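Putative tagatose-6-phosphate ketose/aldose isomerase (Escherichia coli, PDB 3C3J) is of unconfirmed function but belongs to the sugar isomerase (SIS) domain proteins and carries two such alpha/beta domains in one chain. Local coordinates at residues C133-I138 against S153-A158; L105-F110 against A121-A126; I309-E314 against I325-S330. One frame throughout, in Å; residues are numbered along the deposited sequence.

In the fold
The chain holds two SIS domains, each built round a five-stranded parallel sheet with strand order 2-1-3-4-5. Contacts 2 and 1 lie in the first domain and follow each other along the chain, with centres about 9 Å apart. They touch, because strands 105-111 and 133-139 are neighbours in one sheet: contact 2 sets helix 117-129 against the first of these strands, and contact 1 pairs the second with 153-158. Contact 3 comes last and lies in the second domain. Its centre is about 39 Å from that of contact 1, beyond the centre of the chain. Contacts 1 and 3 both involve the fourth strand of their sheet, so the two domains repeat one plan.

Contact 1 (C133-I138 against S153-A158); sequences CYHLPI and SDNAFA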
loop_
_atom_site.group_PDB
_atom_site.type_symbol
_atom_site.label_atom_id
_atom_site.label_comp_id
_atom_site.label_asym_id
_atom_site.label_seq_id
_atom_site.Cartn_x
_atom_site.Cartn_y
_atom_site.Cartn_z
ATOM N N CYS A 133 1.213 3.285 -26.733
ATOM C CA CYS A 133 1.734 2.479 -25.647
ATOM C C CYS A 133 3.096 1.914 -26.026
ATOM O O CYS A 133 3.288 1.387 -27.160
ATOM C CB CYS A 133 0.781 1.338 -25.323
ATOM S SG CYS A 133 1.110 0.588 -23.738
ATOM N N TYR A 134 4.038 2.066 -25.093
ATOM C CA TYR A 134 5.406 1.583 -25.248
ATOM C C TYR A 134 5.744 0.729 -24.042
ATOM O O TYR A 134 5.130 0.865 -22.985
ATOM C CB TYR A 134 6.406 2.728 -25.372
ATOM C CG TYR A 134 6.039 3.724 -26.438
ATOM C CD1 TYR A 134 6.425 3.534 -27.763
ATOM C CD2 TYR A 134 5.278 4.847 -26.119
ATOM C CE1 TYR A 134 6.061 4.445 -28.740
ATOM C CE2 TYR A 134 4.924 5.791 -27.102
ATOM C CZ TYR A 134 5.318 5.578 -28.399
ATOM O OH TYR A 134 4.945 6.486 -29.381
ATOM N N HIS A 135 6.707 -0.158 -24.224
ATOM C CA HIS A 135 7.093 -1.154 -23.198
ATOM C C HIS A 135 8.591 -1.243 -23.018
ATOM O O HIS A 135 9.346 -1.259 -24.017
ATOM C CB HIS A 135 6.572 -2.533 -23.584
ATOM C CG HIS A 135 5.091 -2.618 -23.605
ATOM N ND1 HIS A 135 4.353 -2.453 -24.758
ATOM C CD2 HIS A 135 4.199 -2.782 -22.604
ATOM C CE1 HIS A 135 3.072 -2.551 -24.461
ATOM N NE2 HIS A 135 2.951 -2.747 -23.162
ATOM N N LEU A 136 9.011 -1.322 -21.753
ATOM C CA LEU A 136 10.367 -1.660 -21.365
ATOM C C LEU A 136 10.311 -2.770 -20.311
ATOM O O LEU A 136 10.360 -2.509 -19.119
ATOM C CB LEU A 136 11.093 -0.442 -20.807
ATOM C CG LEU A 136 12.625 -0.599 -20.612
ATOM C CD1 LEU A 136 13.338 -0.117 -21.843
ATOM C CD2 LEU A 136 13.100 0.164 -19.377
ATOM N N PRO A 137 10.179 -4.025 -20.752
ATOM C CA PRO A 137 10.306 -5.100 -19.775
ATOM C C PRO A 137 11.723 -5.233 -19.225
ATOM O O PRO A 137 12.706 -5.080 -19.962
ATOM C CB PRO A 137 9.902 -6.350 -20.555
ATOM C CG PRO A 137 9.349 -5.837 -21.855
ATOM C CD PRO A 137 9.925 -4.525 -22.109
ATOM N N ILE A 138 11.807 -5.479 -17.921
ATOM C CA ILE A 138 13.075 -5.737 -17.236
ATOM C C ILE A 138 12.878 -7.110 -16.619
ATOM O O ILE A 138 12.059 -7.289 -15.696
ATOM C CB ILE A 138 13.389 -4.647 -16.191
ATOM C CG1 ILE A 138 13.498 -3.288 -16.890
ATOM C CG2 ILE A 138 14.672 -4.969 -15.409
ATOM C CD1 ILE A 138 13.805 -2.043 -15.971
ATOM N N SER A 153 8.319 -6.709 -31.121
ATOM C CA SER A 153 7.503 -5.526 -31.429
ATOM C C SER A 153 8.245 -4.199 -31.375
ATOM O O SER A 153 9.117 -3.988 -30.537
ATOM C CB SER A 153 6.251 -5.485 -30.549
ATOM O OG SER A 153 6.529 -5.732 -29.184
ATOM N N ASP A 154 7.861 -3.289 -32.272
ATOM C CA ASP A 154 8.559 -1.999 -32.420
ATOM C C ASP A 154 8.315 -1.006 -31.278
ATOM O O ASP A 154 9.077 -0.042 -31.133
ATOM C CB ASP A 154 8.158 -1.313 -33.731
ATOM C CG ASP A 154 8.634 -2.068 -34.962
ATOM O OD1 ASP A 154 9.825 -2.525 -34.983
ATOM O OD2 ASP A 154 7.811 -2.188 -35.910
ATOM N N ASN A 155 7.266 -1.234 -30.492
ATOM C CA ASN A 155 6.907 -0.336 -29.382
ATOM C C ASN A 155 7.581 -0.736 -28.065
ATOM O O ASN A 155 7.233 -0.204 -27.025
ATOM C CB ASN A 155 5.352 -0.192 -29.237
ATOM C CG ASN A 155 4.631 -1.436 -28.604
ATOM O OD1 ASN A 155 5.135 -2.574 -28.625
ATOM N ND2 ASN A 155 3.414 -1.198 -28.044
ATOM N N ALA A 156 8.573 -1.627 -28.126
ATOM C CA ALA A 156 9.126 -2.266 -26.922
ATOM C C ALA A 156 10.634 -2.395 -27.004
ATOM O O ALA A 156 11.188 -2.552 -28.101
ATOM C CB ALA A 156 8.505 -3.610 -26.727
ATOM N N PHE A 157 11.292 -2.303 -25.855
ATOM C CA PHE A 157 12.730 -2.516 -25.747
ATOM C C PHE A 157 12.932 -3.291 -24.454
ATOM O O PHE A 157 12.645 -2.779 -23.390
ATOM C CB PHE A 157 13.472 -1.180 -25.681
ATOM C CG PHE A 157 14.985 -1.305 -25.668
ATOM C CD1 PHE A 157 15.724 -0.965 -26.797
ATOM C CD2 PHE A 157 15.662 -1.739 -24.537
ATOM C CE1 PHE A 157 17.111 -1.074 -26.800
ATOM C CE2 PHE A 157 17.050 -1.860 -24.534
ATOM C CZ PHE A 157 17.773 -1.522 -25.665
ATOM N N ALA A 158 13.421 -4.508 -24.553
ATOM C CA ALA A 158 13.538 -5.373 -23.386
ATOM C C ALA A 158 14.961 -5.392 -22.892
ATOM O O ALA A 158 15.921 -5.438 -23.666
ATOM C CB ALA A 158 13.100 -6.751 -23.692
#
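Beside strand 133-139, near the border of the first SIS domain's parallel sheet, His135 forms a single backbone bridge with Ala156. The two backbones run the same way. His135 N donates to Asn155 O at 2.9 Å, in the plane of that carbonyl. Phe157 N donates to His135 O, also at 2.9 Å.

Asn155 adds a side-chain bond. Its ND2 reaches Cys133 O at 2.7 Å but approaches from above the carbonyl plane, 45° out of it. Its CG sits between backbone N and carbonyl carbon (chi1 75°), which turns the amide back toward the strand. Asn127 of helix 117-129 gives the same ND2 a second, weak bond.

Pro137 has no N-H to offer Phe157 O, so one bond of the parallel pattern is missing. That oxygen is buried without a hydrogen-bonding partner. It meets carbon instead, with Leu136 CA at 3.2 Å and Pro137 CD at 3.5 Å. The pairing resumes in the backbone bond between Pro137 and Leu159. Leu136 and Phe157 lie side by side and point the same way, Leu136 CD1 being 3.9 Å from Phe157 CD2. Both pack on helix 23-49. Ala156 turns to helix 145-151, and its CB lies 3.8 Å from His135 CB.

From the type I turn Ser153-Ala156, the segment runs alongside the strand and on into 159-160, as an end strand joins the parallel sheet of an alpha/beta sandwich.

Contact 2 (L105-F110 against A121-A126); sequences LLLISF and AAVELA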
loop_
_atom_site.group_PDB
_atom_site.type_symbol
_atom_site.label_atom_id
_atom_site.label_comp_id
_atom_site.label_asym_id
_atom_site.label_seq_id
_atom_site.Cartn_x
_atom_site.Cartn_y
_atom_site.Cartn_z
ATOM N N LEU A 105 1.669 6.053 -22.829
ATOM C CA LEU A 105 2.138 5.260 -21.703
ATOM C C LEU A 105 3.433 4.528 -22.031
ATOM O O LEU A 105 3.575 3.938 -23.102
ATOM C CB LEU A 105 1.073 4.226 -21.338
ATOM C CG LEU A 105 1.415 3.164 -20.291
ATOM C CD1 LEU A 105 1.754 3.778 -18.928
ATOM C CD2 LEU A 105 0.295 2.155 -20.133
ATOM N N LEU A 106 4.354 4.511 -21.071
ATOM C CA LEU A 106 5.508 3.646 -21.100
ATOM C C LEU A 106 5.327 2.698 -19.918
ATOM O O LEU A 106 5.308 3.142 -18.766
ATOM C CB LEU A 106 6.809 4.434 -20.943
ATOM C CG LEU A 106 8.090 3.589 -20.817
ATOM C CD1 LEU A 106 8.256 2.604 -22.001
ATOM C CD2 LEU A 106 9.351 4.470 -20.618
ATOM N N LEU A 107 5.176 1.422 -20.207
ATOM C CA LEU A 107 4.978 0.405 -19.168
ATOM C C LEU A 107 6.285 -0.319 -18.916
ATOM O O LEU A 107 6.836 -0.968 -19.825
ATOM C CB LEU A 107 3.891 -0.603 -19.567
ATOM C CG LEU A 107 3.430 -1.576 -18.482
ATOM C CD1 LEU A 107 2.761 -0.813 -17.304
ATOM C CD2 LEU A 107 2.499 -2.652 -19.075
ATOM N N ILE A 108 6.779 -0.200 -17.683
ATOM C CA ILE A 108 7.996 -0.892 -17.263
ATOM C C ILE A 108 7.564 -2.166 -16.520
ATOM O O ILE A 108 7.006 -2.099 -15.427
ATOM C CB ILE A 108 8.872 -0.000 -16.389
ATOM C CG1 ILE A 108 9.233 1.281 -17.147
ATOM C CG2 ILE A 108 10.163 -0.748 -15.978
ATOM C CD1 ILE A 108 9.602 2.395 -16.231
ATOM N N SER A 109 7.741 -3.314 -17.161
ATOM C CA SER A 109 7.212 -4.582 -16.642
ATOM C C SER A 109 8.371 -5.366 -16.038
ATOM O O SER A 109 9.299 -5.724 -16.743
ATOM C CB SER A 109 6.566 -5.402 -17.770
ATOM O OG SER A 109 5.306 -4.872 -18.200
ATOM N N PHE A 110 8.315 -5.624 -14.734
ATOM C CA PHE A 110 9.256 -6.495 -14.050
ATOM C C PHE A 110 8.740 -7.928 -13.996
ATOM O O PHE A 110 7.604 -8.171 -13.616
ATOM C CB PHE A 110 9.471 -5.986 -12.623
ATOM C CG PHE A 110 10.058 -4.623 -12.558
ATOM C CD1 PHE A 110 11.380 -4.413 -12.896
ATOM C CD2 PHE A 110 9.292 -3.532 -12.152
ATOM C CE1 PHE A 110 11.941 -3.156 -12.831
ATOM C CE2 PHE A 110 9.857 -2.245 -12.092
ATOM C CZ PHE A 110 11.177 -2.061 -12.436
ATOM N N ALA A 121 -0.592 -10.600 -19.364
ATOM C CA ALA A 121 -1.919 -9.988 -19.367
ATOM C C ALA A 121 -1.852 -8.467 -19.180
ATOM O O ALA A 121 -2.552 -7.759 -19.872
ATOM C CB ALA A 121 -2.799 -10.635 -18.316
ATOM N N ALA A 122 -0.990 -7.976 -18.281
ATOM C CA ALA A 122 -0.852 -6.525 -18.086
ATOM C C ALA A 122 -0.343 -5.803 -19.354
ATOM O O ALA A 122 -0.833 -4.715 -19.714
ATOM C CB ALA A 122 0.030 -6.220 -16.865
ATOM N N VAL A 123 0.611 -6.418 -20.039
ATOM C CA VAL A 123 1.132 -5.894 -21.294
ATOM C C VAL A 123 -0.001 -5.783 -22.343
ATOM O O VAL A 123 -0.165 -4.736 -22.991
ATOM C CB VAL A 123 2.336 -6.749 -21.811
ATOM C CG1 VAL A 123 2.707 -6.398 -23.272
ATOM C CG2 VAL A 123 3.572 -6.554 -20.908
ATOM N N GLU A 124 -0.769 -6.853 -22.486
ATOM C CA GLU A 124 -1.847 -6.921 -23.483
ATOM C C GLU A 124 -2.928 -5.893 -23.175
ATOM O O GLU A 124 -3.432 -5.218 -24.072
ATOM C CB GLU A 124 -2.471 -8.334 -23.510
ATOM C CG GLU A 124 -1.524 -9.468 -24.018
ATOM C CD GLU A 124 -2.104 -10.910 -23.810
ATOM O OE1 GLU A 124 -3.054 -11.091 -22.994
ATOM O OE2 GLU A 124 -1.600 -11.881 -24.438
ATOM N N LEU A 125 -3.273 -5.774 -21.889
ATOM C CA LEU A 125 -4.283 -4.819 -21.458
ATOM C C LEU A 125 -3.836 -3.370 -21.703
ATOM O O LEU A 125 -4.623 -2.553 -22.202
ATOM C CB LEU A 125 -4.625 -5.082 -19.997
ATOM C CG LEU A 125 -5.573 -6.251 -19.702
ATOM C CD1 LEU A 125 -5.494 -6.599 -18.187
ATOM C CD2 LEU A 125 -7.011 -5.889 -20.115
ATOM N N ALA A 126 -2.559 -3.084 -21.442
ATOM C CA ALA A 126 -2.017 -1.751 -21.659
ATOM C C ALA A 126 -2.093 -1.417 -23.156
ATOM O O ALA A 126 -2.569 -0.331 -23.528
ATOM C CB ALA A 126 -0.596 -1.634 -21.121
#
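Leu107 meets the helix through one methyl group. Its CD2 lies 3.8 Å from Ala126 CB and 4.0 Å from Ala122 O, so it rests on one turn of the helix, between the methyl of Ala126 and the backbone carbonyl of Ala122. The same methyl also reaches the side of Val123, 4.4 Å from CG2. The leucine's CG is anti to its backbone N (chi1 -170°), which carries the branch out from the strand.

Two residues along the strand flank Leu107 on the same face. Leu105 CD2 touches Ala126 CB at 4.0 Å, so this one alanine methyl receives both leucines. Ser109 lies at the other end and meets the preceding turn. Its OG is 3.6 Å from Val123 CG2. This is a van der Waals contact of a hydroxyl with a methyl. The two segments share no hydrogen bond and meet through van der Waals packing.

Ala122 and Ala126 both point toward the strand, and their short side chains let the Leu107 methyl come close to the helix backbone. The axes of the two segments come within 10.0 Å, and their directions differ by 173°, almost exactly antiparallel.

Further out, neighbouring strands flank this row. Leu107 and Ser109 also touch Thr59 of strand 55-59, and Leu107 packs on His135 of strand 133-139. The opposite face of strand 105-111 carries Leu106, Ile108 and Phe110, which pack on helix 174-187. On the helix, Leu125 turns to Trp382 and to Tyr287 of the second subunit.

Strand 105-111, helix 117-129 and strand 133-139 follow in order, with the helix running back along the sheet. This is the beta-alpha-beta crossover of a layered alpha/beta fold such as the SIS domain.

Contact 3 (I309-E314 against I325-S330); sequences IAIAAE and IILPPS
Ile325 is gripped through both ends of its backbone. Its N donates to Ala310 O at 2.8 Å, and its O accepts from Ala312 N at 3.0 Å. Both bonds are nearly straight and lie close to the axis of the accepting carbonyl. Ile325 therefore pairs with Ile311, which sits between those two partners. Their side chains stand on the same face of the sheet, with Ile311 CG1 4.3 Å from Ile325 CB. Ile325 CD1 also reaches back to Ile309 CG2, at 4.4 Å.

These are parallel strands. Strand 307-312, the short helix 317-320 and strand 324-326 form a beta-alpha-beta unit of the second SIS domain, and 324-326 is the outermost strand on this side of the sheet within the chain. Helix 335-356 covers the isoleucine face: Phe342 packs on Ile311, and Tyr345 on Ile325.

Leu327 continues the pairing just past the strand. Its N donates to Ala312 O at 2.9 Å, but from above the carbonyl plane, 36° out of it. The leucine side chain crosses that of Ile311 at about a right angle. Leu327 CD2 meets Ile311 CG2 at 3.7 Å, while CD1 turns toward Ala313. The CG of Leu327 is anti to its carbonyl carbon (chi1 -58°), which lays the branch toward strand 307-312, beside Ile311 and Ala313. Tyr345 and Gln338 of helix 335-356 and Arg203 of helix 198-210 also touch it.

At Leu327 the two segments begin to part, and water 1 bridges them. It is hydrogen-bonded to Ala313 O at 2.7 Å and to Leu327 O at 2.6 Å.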
loop_
_atom_site.group_PDB
_atom_site.type_symbol
_atom_site.label_atom_id
_atom_site.label_comp_id
_atom_site.label_asym_id
_atom_site.label_seq_id
_atom_site.Cartn_x
_atom_site.Cartn_y
_atom_site.Cartn_z
ATOM N N ILE A 309 14.945 -3.037 16.889
ATOM C CA ILE A 309 16.254 -2.920 16.234
ATOM C C ILE A 309 16.200 -1.765 15.239
ATOM O O ILE A 309 15.336 -1.738 14.385
ATOM C CB ILE A 309 16.636 -4.214 15.467
ATOM C CG1 ILE A 309 16.694 -5.419 16.395
ATOM C CG2 ILE A 309 17.967 -4.076 14.722
ATOM C CD1 ILE A 309 17.025 -6.701 15.658
ATOM N N ALA A 310 17.111 -0.813 15.393
ATOM C CA ALA A 310 17.320 0.263 14.439
ATOM C C ALA A 310 18.493 -0.121 13.555
ATOM O O ALA A 310 19.562 -0.506 14.061
ATOM C CB ALA A 310 17.627 1.547 15.144
ATOM N N ILE A 311 18.306 0.006 12.243
ATOM C CA ILE A 311 19.397 -0.115 11.282
ATOM C C ILE A 311 19.643 1.271 10.674
ATOM O O ILE A 311 18.728 1.874 10.122
ATOM C CB ILE A 311 19.107 -1.173 10.183
ATOM C CG1 ILE A 311 18.670 -2.507 10.811
ATOM C CG2 ILE A 311 20.332 -1.383 9.310
ATOM C CD1 ILE A 311 18.280 -3.581 9.792
ATOM N N ALA A 312 20.864 1.794 10.827
ATOM C CA ALA A 312 21.179 3.161 10.406
ATOM C C ALA A 312 22.624 3.344 9.969
ATOM O O ALA A 312 23.517 2.640 10.445
ATOM C CB ALA A 312 20.840 4.165 11.518
ATOM N N ALA A 313 22.838 4.334 9.098
ATOM C CA ALA A 313 24.171 4.753 8.680
ATOM C C ALA A 313 24.927 5.471 9.798
ATOM O O ALA A 313 26.120 5.303 9.920
ATOM C CB ALA A 313 24.084 5.648 7.479
ATOM N N GLU A 314 24.225 6.289 10.585
ATOM C CA GLU A 314 24.822 7.042 11.688
ATOM C C GLU A 314 24.202 6.607 12.993
ATOM O O GLU A 314 22.980 6.494 13.089
ATOM C CB GLU A 314 24.499 8.521 11.587
ATOM C CG GLU A 314 24.871 9.241 10.325
ATOM C CD GLU A 314 24.560 10.747 10.468
ATOM O OE1 GLU A 314 24.386 11.201 11.632
ATOM O OE2 GLU A 314 24.466 11.467 9.436
ATOM N N ILE A 325 22.033 -1.820 14.472
ATOM C CA ILE A 325 23.056 -2.192 13.528
ATOM C C ILE A 325 23.466 -0.917 12.799
ATOM O O ILE A 325 22.626 -0.236 12.223
ATOM C CB ILE A 325 22.539 -3.242 12.522
ATOM C CG1 ILE A 325 22.180 -4.533 13.229
ATOM C CG2 ILE A 325 23.568 -3.523 11.420
ATOM C CD1 ILE A 325 21.413 -5.498 12.355
ATOM N N ILE A 326 24.744 -0.561 12.851
ATOM C CA ILE A 326 25.251 0.558 12.052
ATOM C C ILE A 326 25.837 -0.010 10.781
ATOM O O ILE A 326 26.622 -0.949 10.815
ATOM C CB ILE A 326 26.321 1.407 12.793
ATOM C CG1 ILE A 326 25.795 1.868 14.163
ATOM C CG2 ILE A 326 26.762 2.593 11.940
ATOM C CD1 ILE A 326 24.494 2.641 14.153
ATOM N N LEU A 327 25.409 0.534 9.646
ATOM C CA LEU A 327 25.883 0.080 8.352
ATOM C C LEU A 327 27.395 0.312 8.210
ATOM O O LEU A 327 27.941 1.237 8.816
ATOM C CB LEU A 327 25.143 0.819 7.228
ATOM C CG LEU A 327 23.616 0.695 7.195
ATOM C CD1 LEU A 327 23.069 1.579 6.066
ATOM C CD2 LEU A 327 23.192 -0.759 7.011
ATOM N N PRO A 328 28.077 -0.520 7.409
ATOM C CA PRO A 328 29.512 -0.273 7.155
ATOM C C PRO A 328 29.766 1.145 6.666
ATOM O O PRO A 328 28.923 1.702 5.975
ATOM C CB PRO A 328 29.861 -1.282 6.036
ATOM C CG PRO A 328 28.908 -2.355 6.199
ATOM C CD PRO A 328 27.613 -1.742 6.735
ATOM N N PRO A 329 30.930 1.734 7.005
ATOM C CA PRO A 329 31.190 3.087 6.540
ATOM C C PRO A 329 31.190 3.184 5.041
ATOM O O PRO A 329 31.686 2.283 4.354
ATOM C CB PRO A 329 32.598 3.396 7.087
ATOM C CG PRO A 329 32.747 2.490 8.236
ATOM C CD PRO A 329 32.051 1.224 7.816
ATOM N N SER A 330 30.631 4.281 4.545
ATOM C CA SER A 330 30.630 4.609 3.126
ATOM C C SER A 330 30.352 6.087 2.949
ATOM O O SER A 330 30.071 6.811 3.925
ATOM C CB SER A 330 29.538 3.823 2.401
ATOM O OG SER A 330 28.247 4.262 2.843
HETATM O O HOH W 1 27.838 3.839 8.358
#